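PDB 1T3Q: quinoline 2-oxidoreductase large subunit from Pseudomonas putida, which probably serves as the molybdenum-bearing subunit of a hydroxylase that oxidises quinoline at carbon 2, with molybdopterin cytosine dinucleotide as cofactor. Local coordinates for residues T99-L104 and G324-L329; T109-E114 and K364-A369; Q257-H262 and L329-L334. All coordinates share one frame; numbering follows the deposited sequence.

Contact 1 (T99-L104 and G324-L329); sequences TIQPLL and GAYNNL
Tyr326 lays one face of its ring against the side chain of Gln101, and this CH-pi contact is the centre of the packing between 99-104, on a hammerhead-domain strand, and 324-329, in the molybdopterin-domain loop after strand 312-322. Gln101 CG sits 3.7 Å from the ring centroid, 19° off the normal; with CG anti to the backbone N (chi1 175°), the extended chain runs out past the CD2 edge, its amide nearly parallel to the ring plane (10°). Ala325 CB lies against the opposite face. At the far end of the ring Pro102 CD comes within 3.8 Å of Tyr326 CZ.

The polar part lies at the other end of the strand 99-101. Asn327 N donates to Thr99 OG1 at 3.0 Å. Two waters extend this link: one joins Thr99 OG1 to Asn327 O, the other bridges Asn327 O and Gln101 OE1, the latter at 2.8 Å.

The Tyr326 hydroxyl bonds to Glu114 and Arg110. A leucine here would probably leave the Gln101 chain without its flat support and those two charged residues without their shared hydroxyl.

The contact thus couples a CH-pi contact to a polar link carried by one direct bond and two waters: carbon holds both faces of the buried ring, while its hydroxyl and the Asn327 backbone are satisfied by polar partners.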
loop_
_atom_site.group_PDB
_atom_site.type_symbol
_atom_site.label_atom_id
_atom_site.label_comp_id
_atom_site.label_asym_id
_atom_site.label_seq_id
_atom_site.Cartn_x
_atom_site.Cartn_y
_atom_site.Cartn_z
ATOM N N THR B 99 -21.903 -26.067 -14.863
ATOM C CA THR B 99 -22.682 -25.620 -13.721
ATOM C C THR B 99 -22.397 -24.142 -13.548
ATOM O O THR B 99 -21.335 -23.653 -13.930
ATOM C CB THR B 99 -22.320 -26.353 -12.402
ATOM O OG1 THR B 99 -20.928 -26.178 -12.112
ATOM C CG2 THR B 99 -22.651 -27.839 -12.499
ATOM N N ILE B 100 -23.373 -23.428 -13.009
ATOM C CA ILE B 100 -23.225 -22.011 -12.739
ATOM C C ILE B 100 -23.571 -21.915 -11.263
ATOM O O ILE B 100 -24.717 -22.126 -10.881
ATOM C CB ILE B 100 -24.219 -21.163 -13.563
ATOM C CG1 ILE B 100 -23.971 -21.381 -15.057
ATOM C CG2 ILE B 100 -24.066 -19.693 -13.204
ATOM C CD1 ILE B 100 -24.838 -20.516 -15.968
ATOM N N GLN B 101 -22.576 -21.653 -10.426
ATOM C CA GLN B 101 -22.841 -21.558 -9.002
ATOM C C GLN B 101 -23.160 -20.128 -8.626
ATOM O O GLN B 101 -22.336 -19.229 -8.805
ATOM C CB GLN B 101 -21.643 -22.048 -8.182
ATOM C CG GLN B 101 -21.837 -21.863 -6.682
ATOM C CD GLN B 101 -20.676 -22.389 -5.856
ATOM O OE1 GLN B 101 -19.658 -22.834 -6.395
ATOM N NE2 GLN B 101 -20.821 -22.333 -4.536
ATOM N N PRO B 102 -24.370 -19.891 -8.101
ATOM C CA PRO B 102 -24.714 -18.526 -7.722
ATOM C C PRO B 102 -23.882 -18.133 -6.501
ATOM O O PRO B 102 -23.572 -18.978 -5.657
ATOM C CB PRO B 102 -26.203 -18.624 -7.422
ATOM C CG PRO B 102 -26.323 -19.992 -6.809
ATOM C CD PRO B 102 -25.434 -20.840 -7.719
ATOM N N LEU B 103 -23.497 -16.864 -6.420
ATOM C CA LEU B 103 -22.699 -16.402 -5.290
ATOM C C LEU B 103 -23.498 -16.614 -4.006
ATOM O O LEU B 103 -22.950 -17.025 -2.978
ATOM C CB LEU B 103 -22.320 -14.931 -5.478
ATOM C CG LEU B 103 -21.621 -14.635 -6.815
ATOM C CD1 LEU B 103 -21.109 -13.204 -6.823
ATOM C CD2 LEU B 103 -20.463 -15.614 -7.039
ATOM N N LEU B 104 -24.797 -16.341 -4.082
ATOM C CA LEU B 104 -25.704 -16.537 -2.958
ATOM C C LEU B 104 -26.873 -17.356 -3.472
ATOM O O LEU B 104 -27.349 -17.121 -4.580
ATOM C CB LEU B 104 -26.234 -15.203 -2.431
ATOM C CG LEU B 104 -25.650 -14.671 -1.125
ATOM C CD1 LEU B 104 -24.175 -14.368 -1.315
ATOM C CD2 LEU B 104 -26.405 -13.416 -0.713
ATOM N N GLY B 324 -20.385 -33.047 -5.079
ATOM C CA GLY B 324 -21.011 -31.905 -4.446
ATOM C C GLY B 324 -22.016 -31.279 -5.393
ATOM O O GLY B 324 -22.241 -31.785 -6.498
ATOM N N ALA B 325 -22.592 -30.160 -4.965
ATOM C CA ALA B 325 -23.630 -29.458 -5.713
ATOM C C ALA B 325 -23.244 -28.761 -7.007
ATOM O O ALA B 325 -24.083 -28.629 -7.901
ATOM C CB ALA B 325 -24.324 -28.455 -4.792
ATOM N N TYR B 326 -21.998 -28.302 -7.106
ATOM C CA TYR B 326 -21.534 -27.593 -8.298
ATOM C C TYR B 326 -20.116 -28.011 -8.667
ATOM O O TYR B 326 -19.462 -28.764 -7.939
ATOM C CB TYR B 326 -21.502 -26.081 -8.043
ATOM C CG TYR B 326 -22.768 -25.489 -7.463
ATOM C CD1 TYR B 326 -23.868 -25.205 -8.276
ATOM C CD2 TYR B 326 -22.863 -25.204 -6.100
ATOM C CE1 TYR B 326 -25.032 -24.646 -7.744
ATOM C CE2 TYR B 326 -24.024 -24.649 -5.557
ATOM C CZ TYR B 326 -25.104 -24.373 -6.387
ATOM O OH TYR B 326 -26.252 -23.821 -5.856
ATOM N N ASN B 327 -19.650 -27.505 -9.804
ATOM C CA ASN B 327 -18.291 -27.754 -10.250
ATOM C C ASN B 327 -17.496 -26.577 -9.712
ATOM O O ASN B 327 -17.902 -25.429 -9.883
ATOM C CB ASN B 327 -18.177 -27.727 -11.779
ATOM C CG ASN B 327 -18.722 -28.972 -12.436
ATOM O OD1 ASN B 327 -19.726 -28.919 -13.147
ATOM N ND2 ASN B 327 -18.059 -30.098 -12.217
ATOM N N ASN B 328 -16.379 -26.851 -9.049
ATOM C CA ASN B 328 -15.536 -25.776 -8.551
ATOM C C ASN B 328 -14.861 -25.190 -9.788
ATOM O O ASN B 328 -14.746 -25.864 -10.813
ATOM C CB ASN B 328 -14.445 -26.329 -7.630
ATOM C CG ASN B 328 -13.467 -27.226 -8.373
ATOM O OD1 ASN B 328 -13.551 -28.453 -8.307
ATOM N ND2 ASN B 328 -12.549 -26.612 -9.107
ATOM N N LEU B 329 -14.418 -23.943 -9.698
ATOM C CA LEU B 329 -13.707 -23.309 -10.804
ATOM C C LEU B 329 -12.282 -23.158 -10.264
ATOM O O LEU B 329 -12.100 -22.659 -9.157
ATOM C CB LEU B 329 -14.298 -21.928 -11.099
ATOM C CG LEU B 329 -14.429 -21.373 -12.528
ATOM C CD1 LEU B 329 -13.828 -19.980 -12.571
ATOM C CD2 LEU B 329 -13.779 -22.282 -13.559
HETATM O O HOH W 1 -20.190 -23.900 -11.052
HETATM O O HOH W 2 -18.070 -23.043 -8.744
#

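Contact 2 (T109-E114 and K364-A369); sequences TRFVGE and KCPIGA. With SO4 (sulfate ion), chain M.
Phe111 and Lys364 bring their CA atoms to 4.7 Å, the nearest pair of CA atoms between two irregular segments that share no direct hydrogen bond, Phe111 opening a type II beta turn closed by the bond from Glu114 N to Phe111 O.

The contact is carried by the Phe111 side chain. Its CB rests on the peptide after Lys364, 3.4 Å from Lys364 C, and its ring lies beside the next two residues. CG stands between the backbone N and the carbonyl carbon (chi1 73°), which turns the ring toward the 364-369 segment. Cys365 CA sits over one face, 3.8 Å from the centroid and 15° off the normal, in a CH-pi contact; Cys365 CB touches CE1 of the ring, and Pro366 CD packs more loosely over that face, 4.1 Å from Phe111 CE2. Glu114 CB lies against the rim of the opposite face, so the ring is held between its own turn and the opposing segment.

Polar groups organise the turn itself. Glu114 OE2 accepts from Arg110 N at 2.7 Å, nearly in line with its C-O bond. The extended Arg110 chain leads away from Lys364 to a sulfate, probably from the crystallisation liquor. NH1 donates to sulfate O1 and NH2 to sulfate O3, the latter at 2.9 Å, and the anion lies at the edge of the guanidinium, in its plane. NH2 also bonds to the Tyr326 hydroxyl. Asp159 forms a salt bridge with Arg110, and Asp322 one with the Lys364 ammonium.

The arrangement is a phenylalanine at the first position of a type II turn, packed on the facing segment: it fits the loop between strands 108-109 and 115-121 of the a/b hammerhead domain against the molybdopterin-binding domain just ahead of the cofactor-pocket residues Tyr370 and Arg371.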
loop_
_atom_site.group_PDB
_atom_site.type_symbol
_atom_site.label_atom_id
_atom_site.label_comp_id
_atom_site.label_asym_id
_atom_site.label_seq_id
_atom_site.Cartn_x
_atom_site.Cartn_y
_atom_site.Cartn_z
ATOM N N THR B 109 -31.464 -23.632 -2.014
ATOM C CA THR B 109 -30.109 -23.874 -1.522
ATOM C C THR B 109 -29.783 -25.316 -1.881
ATOM O O THR B 109 -30.664 -26.176 -1.857
ATOM C CB THR B 109 -29.992 -23.660 0.011
ATOM O OG1 THR B 109 -30.837 -24.583 0.711
ATOM C CG2 THR B 109 -30.403 -22.241 0.370
ATOM N N ARG B 110 -28.524 -25.589 -2.213
ATOM C CA ARG B 110 -28.155 -26.934 -2.623
ATOM C C ARG B 110 -27.137 -27.678 -1.765
ATOM O O ARG B 110 -26.608 -28.705 -2.177
ATOM C CB ARG B 110 -27.707 -26.899 -4.077
ATOM C CG ARG B 110 -28.752 -26.256 -4.997
ATOM C CD ARG B 110 -28.413 -26.479 -6.453
ATOM N NE ARG B 110 -29.429 -25.956 -7.361
ATOM C CZ ARG B 110 -29.456 -24.713 -7.834
ATOM N NH1 ARG B 110 -30.424 -24.343 -8.663
ATOM N NH2 ARG B 110 -28.516 -23.842 -7.491
ATOM N N PHE B 111 -26.865 -27.156 -0.576
ATOM C CA PHE B 111 -25.971 -27.822 0.363
ATOM C C PHE B 111 -25.876 -27.043 1.665
ATOM O O PHE B 111 -25.976 -25.817 1.676
ATOM C CB PHE B 111 -24.579 -28.075 -0.259
ATOM C CG PHE B 111 -23.723 -26.846 -0.419
ATOM C CD1 PHE B 111 -22.908 -26.407 0.626
ATOM C CD2 PHE B 111 -23.691 -26.154 -1.623
ATOM C CE1 PHE B 111 -22.078 -25.302 0.470
ATOM C CE2 PHE B 111 -22.860 -25.040 -1.790
ATOM C CZ PHE B 111 -22.051 -24.614 -0.743
ATOM N N VAL B 112 -25.742 -27.768 2.769
ATOM C CA VAL B 112 -25.624 -27.137 4.071
ATOM C C VAL B 112 -24.355 -26.308 4.040
ATOM O O VAL B 112 -23.276 -26.828 3.749
ATOM C CB VAL B 112 -25.517 -28.186 5.194
ATOM C CG1 VAL B 112 -25.260 -27.499 6.529
ATOM C CG2 VAL B 112 -26.801 -28.999 5.260
ATOM N N GLY B 113 -24.491 -25.018 4.322
ATOM C CA GLY B 113 -23.342 -24.133 4.314
ATOM C C GLY B 113 -23.354 -23.126 3.182
ATOM O O GLY B 113 -22.576 -22.171 3.201
ATOM N N GLU B 114 -24.220 -23.323 2.186
ATOM C CA GLU B 114 -24.278 -22.378 1.075
ATOM C C GLU B 114 -24.743 -21.039 1.629
ATOM O O GLU B 114 -25.591 -20.992 2.510
ATOM C CB GLU B 114 -25.250 -22.862 -0.008
ATOM C CG GLU B 114 -25.176 -22.061 -1.297
ATOM C CD GLU B 114 -25.968 -22.700 -2.429
ATOM O OE1 GLU B 114 -25.602 -22.477 -3.607
ATOM O OE2 GLU B 114 -26.954 -23.421 -2.144
ATOM N N LYS B 364 -23.830 -31.392 -1.322
ATOM C CA LYS B 364 -22.732 -31.149 -0.393
ATOM C C LYS B 364 -21.921 -30.027 -1.010
ATOM O O LYS B 364 -22.165 -29.643 -2.155
ATOM C CB LYS B 364 -21.863 -32.398 -0.273
ATOM C CG LYS B 364 -22.617 -33.629 0.189
ATOM C CD LYS B 364 -21.743 -34.872 0.138
ATOM C CE LYS B 364 -22.548 -36.104 0.531
ATOM N NZ LYS B 364 -21.734 -37.340 0.544
ATOM N N CYS B 365 -20.958 -29.478 -0.281
ATOM C CA CYS B 365 -20.187 -28.414 -0.888
ATOM C C CYS B 365 -19.403 -29.052 -2.035
ATOM O O CYS B 365 -19.099 -30.250 -2.013
ATOM C CB CYS B 365 -19.244 -27.763 0.124
ATOM S SG CYS B 365 -17.796 -28.724 0.463
ATOM N N PRO B 366 -19.101 -28.269 -3.072
ATOM C CA PRO B 366 -18.356 -28.826 -4.200
ATOM C C PRO B 366 -17.023 -29.464 -3.843
ATOM O O PRO B 366 -16.304 -28.999 -2.954
ATOM C CB PRO B 366 -18.205 -27.635 -5.156
ATOM C CG PRO B 366 -18.523 -26.429 -4.322
ATOM C CD PRO B 366 -19.550 -26.898 -3.355
ATOM N N ILE B 367 -16.721 -30.555 -4.531
ATOM C CA ILE B 367 -15.459 -31.243 -4.334
ATOM C C ILE B 367 -14.449 -30.322 -5.005
ATOM O O ILE B 367 -14.788 -29.603 -5.942
ATOM C CB ILE B 367 -15.472 -32.634 -5.017
ATOM C CG1 ILE B 367 -14.459 -33.554 -4.337
ATOM C CG2 ILE B 367 -15.175 -32.505 -6.503
ATOM C CD1 ILE B 367 -14.851 -33.948 -2.920
ATOM N N GLY B 368 -13.212 -30.323 -4.522
ATOM C CA GLY B 368 -12.216 -29.450 -5.104
ATOM C C GLY B 368 -10.818 -30.023 -4.999
ATOM O O GLY B 368 -10.625 -31.126 -4.487
ATOM N N ALA B 369 -9.847 -29.253 -5.470
ATOM C CA ALA B 369 -8.452 -29.665 -5.471
ATOM C C ALA B 369 -7.785 -29.612 -4.106
ATOM O O ALA B 369 -7.940 -28.651 -3.363
ATOM C CB ALA B 369 -7.667 -28.800 -6.446
HETATM S S SO4 M . -30.006 -20.754 -9.511
HETATM O O1 SO4 M . -30.959 -21.792 -9.949
HETATM O O2 SO4 M . -30.643 -19.896 -8.494
HETATM O O3 SO4 M . -28.805 -21.396 -8.938
HETATM O O4 SO4 M . -29.617 -19.924 -10.665
#

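Contact 3 (Q257-H262 and L329-L334); sequences QKAHLH and LPWTQL
Trp331 NE1 donates to Ala259 O at 2.8 Å, a bent bond (133° at the hydrogen) with the carbonyl oxygen 31° out of the indole plane. A straighter backbone bond runs from Leu261 N to Leu329 O at 3.0 Å, and a water that donates to Leu261 O and accepts from Leu329 N bridges the same two residues.

His260 stands between these bonds. Its ND1 donates to Gln257 O at 3.1 Å, almost straight and in the ring plane but above the plane of that carbonyl, which fixes the ring's rotation; on the other side NE2 pairs with the backbone N of Ala369. The Trp331 edge is directed at the imidazole face in an offset edge-to-face pair, planes at 80° and centroids 5.0 Å apart.

Packing closes the contact. Pro330, after a cis peptide bond, lays CG over the centre of the indole at 3.7 Å, and Leu261 CD2 meets Leu329 CD1 at 4.0 Å with the two chains side by side, both touching helix 226-237.

These loops border the molybdenum site of this enzyme, a member of the xanthine dehydrogenase family: the side chain of Ala259 lies about 4 Å from the dioxosulfidomolybdenum ion, and Trp331 meets the pocket residue Tyr545.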
loop_
_atom_site.group_PDB
_atom_site.type_symbol
_atom_site.label_atom_id
_atom_site.label_comp_id
_atom_site.label_asym_id
_atom_site.label_seq_id
_atom_site.Cartn_x
_atom_site.Cartn_y
_atom_site.Cartn_z
ATOM N N GLN B 257 -6.664 -25.723 -1.814
ATOM C CA GLN B 257 -7.916 -25.089 -1.392
ATOM C C GLN B 257 -7.986 -23.644 -1.861
ATOM O O GLN B 257 -9.056 -23.141 -2.221
ATOM C CB GLN B 257 -8.060 -25.138 0.131
ATOM C CG GLN B 257 -9.451 -24.742 0.628
ATOM C CD GLN B 257 -9.520 -24.601 2.133
ATOM O OE1 GLN B 257 -9.176 -23.557 2.685
ATOM N NE2 GLN B 257 -9.951 -25.662 2.808
ATOM N N LYS B 258 -6.838 -22.978 -1.861
ATOM C CA LYS B 258 -6.767 -21.592 -2.278
ATOM C C LYS B 258 -6.430 -21.465 -3.762
ATOM O O LYS B 258 -5.982 -20.419 -4.232
ATOM C CB LYS B 258 -5.768 -20.845 -1.384
ATOM C CG LYS B 258 -6.308 -20.728 0.042
ATOM C CD LYS B 258 -5.344 -20.080 1.029
ATOM C CE LYS B 258 -5.935 -20.137 2.435
ATOM N NZ LYS B 258 -4.931 -19.819 3.497
ATOM N N ALA B 259 -6.667 -22.551 -4.491
ATOM C CA ALA B 259 -6.448 -22.585 -5.928
ATOM C C ALA B 259 -7.817 -22.719 -6.594
ATOM O O ALA B 259 -7.984 -23.476 -7.547
ATOM C CB ALA B 259 -5.558 -23.759 -6.313
ATOM N N HIS B 260 -8.795 -22.000 -6.055
ATOM C CA HIS B 260 -10.151 -21.988 -6.604
ATOM C C HIS B 260 -10.662 -20.563 -6.531
ATOM O O HIS B 260 -10.139 -19.737 -5.775
ATOM C CB HIS B 260 -11.130 -22.840 -5.787
ATOM C CG HIS B 260 -10.755 -24.282 -5.674
ATOM N ND1 HIS B 260 -10.033 -24.780 -4.611
ATOM C CD2 HIS B 260 -11.021 -25.340 -6.478
ATOM C CE1 HIS B 260 -9.873 -26.082 -4.762
ATOM N NE2 HIS B 260 -10.461 -26.448 -5.886
ATOM N N LEU B 261 -11.690 -20.274 -7.315
ATOM C CA LEU B 261 -12.302 -18.959 -7.266
ATOM C C LEU B 261 -13.411 -19.136 -6.241
ATOM O O LEU B 261 -14.238 -20.040 -6.368
ATOM C CB LEU B 261 -12.900 -18.579 -8.622
ATOM C CG LEU B 261 -13.554 -17.196 -8.621
ATOM C CD1 LEU B 261 -12.489 -16.125 -8.432
ATOM C CD2 LEU B 261 -14.296 -16.972 -9.933
ATOM N N HIS B 262 -13.434 -18.297 -5.213
ATOM C CA HIS B 262 -14.466 -18.426 -4.186
ATOM C C HIS B 262 -15.568 -17.397 -4.378
ATOM O O HIS B 262 -15.309 -16.263 -4.772
ATOM C CB HIS B 262 -13.874 -18.228 -2.787
ATOM C CG HIS B 262 -12.553 -18.898 -2.591
ATOM N ND1 HIS B 262 -12.387 -20.262 -2.690
ATOM C CD2 HIS B 262 -11.326 -18.386 -2.333
ATOM C CE1 HIS B 262 -11.113 -20.561 -2.506
ATOM N NE2 HIS B 262 -10.448 -19.440 -2.287
ATOM N N LEU B 329 -14.418 -23.943 -9.698
ATOM C CA LEU B 329 -13.707 -23.309 -10.804
ATOM C C LEU B 329 -12.282 -23.158 -10.264
ATOM O O LEU B 329 -12.100 -22.659 -9.157
ATOM C CB LEU B 329 -14.298 -21.928 -11.099
ATOM C CG LEU B 329 -14.429 -21.373 -12.528
ATOM C CD1 LEU B 329 -13.828 -19.980 -12.571
ATOM C CD2 LEU B 329 -13.779 -22.282 -13.559
ATOM N N PRO B 330 -11.259 -23.514 -11.061
ATOM C CA PRO B 330 -11.312 -24.030 -12.435
ATOM C C PRO B 330 -11.176 -25.538 -12.673
ATOM O O PRO B 330 -11.251 -25.980 -13.818
ATOM C CB PRO B 330 -10.167 -23.286 -13.094
ATOM C CG PRO B 330 -9.094 -23.410 -12.004
ATOM C CD PRO B 330 -9.872 -23.147 -10.703
ATOM N N TRP B 331 -10.994 -26.328 -11.619
ATOM C CA TRP B 331 -10.787 -27.767 -11.791
ATOM C C TRP B 331 -12.015 -28.624 -12.070
ATOM O O TRP B 331 -11.911 -29.644 -12.755
ATOM C CB TRP B 331 -10.050 -28.327 -10.569
ATOM C CG TRP B 331 -8.980 -27.397 -10.082
ATOM C CD1 TRP B 331 -8.929 -26.773 -8.867
ATOM C CD2 TRP B 331 -7.861 -26.907 -10.830
ATOM N NE1 TRP B 331 -7.854 -25.922 -8.815
ATOM C CE2 TRP B 331 -7.180 -25.983 -10.005
ATOM C CE3 TRP B 331 -7.370 -27.156 -12.119
ATOM C CZ2 TRP B 331 -6.033 -25.302 -10.429
ATOM C CZ3 TRP B 331 -6.227 -26.480 -12.542
ATOM C CH2 TRP B 331 -5.573 -25.562 -11.696
ATOM N N THR B 332 -13.163 -28.207 -11.537
ATOM C CA THR B 332 -14.434 -28.921 -11.679
ATOM C C THR B 332 -14.380 -30.277 -10.993
ATOM O O THR B 332 -13.383 -30.626 -10.356
ATOM C CB THR B 332 -14.850 -29.121 -13.174
ATOM O OG1 THR B 332 -14.090 -30.184 -13.767
ATOM C CG2 THR B 332 -14.609 -27.838 -13.964
ATOM N N GLN B 333 -15.458 -31.042 -11.113
ATOM C CA GLN B 333 -15.516 -32.352 -10.493
ATOM C C GLN B 333 -14.561 -33.349 -11.151
ATOM O O GLN B 333 -14.367 -34.453 -10.645
ATOM C CB GLN B 333 -16.958 -32.873 -10.520
ATOM C CG GLN B 333 -17.901 -31.979 -9.712
ATOM C CD GLN B 333 -19.312 -32.521 -9.595
ATOM O OE1 GLN B 333 -20.175 -31.893 -8.976
ATOM N NE2 GLN B 333 -19.557 -33.680 -10.183
ATOM N N LEU B 334 -13.950 -32.950 -12.263
ATOM C CA LEU B 334 -13.012 -33.830 -12.960
ATOM C C LEU B 334 -11.688 -33.893 -12.201
ATOM O O LEU B 334 -10.812 -34.695 -12.529
ATOM C CB LEU B 334 -12.757 -33.329 -14.383
ATOM C CG LEU B 334 -13.968 -33.194 -15.313
ATOM C CD1 LEU B 334 -13.480 -32.945 -16.739
ATOM C CD2 LEU B 334 -14.810 -34.465 -15.254
HETATM O O HOH W 3 -15.070 -22.368 -7.420
#

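How the contacts relate
Contacts 1 and 2 are buried and join the same two parts, the hammerhead domain and the molybdopterin-binding domain, whereas contact 3 is partly buried, lies wholly within the latter and is nearest the chain's centre. Their chemistry follows: contact 1 mixes a CH-pi contact with water bridges, contact 2 is mainly aromatic packing beside charged groups and has no direct hydrogen bond between its segments, and contact 3 relies on direct hydrogen bonds close to the metal. Contacts 1 and 2 meet at the Tyr326 hydroxyl. Contacts 1 and 3 share Leu329 on one continuous loop, and the 364-369 segment reaches contact 3 through Ala369, whose methyl packs on Trp331.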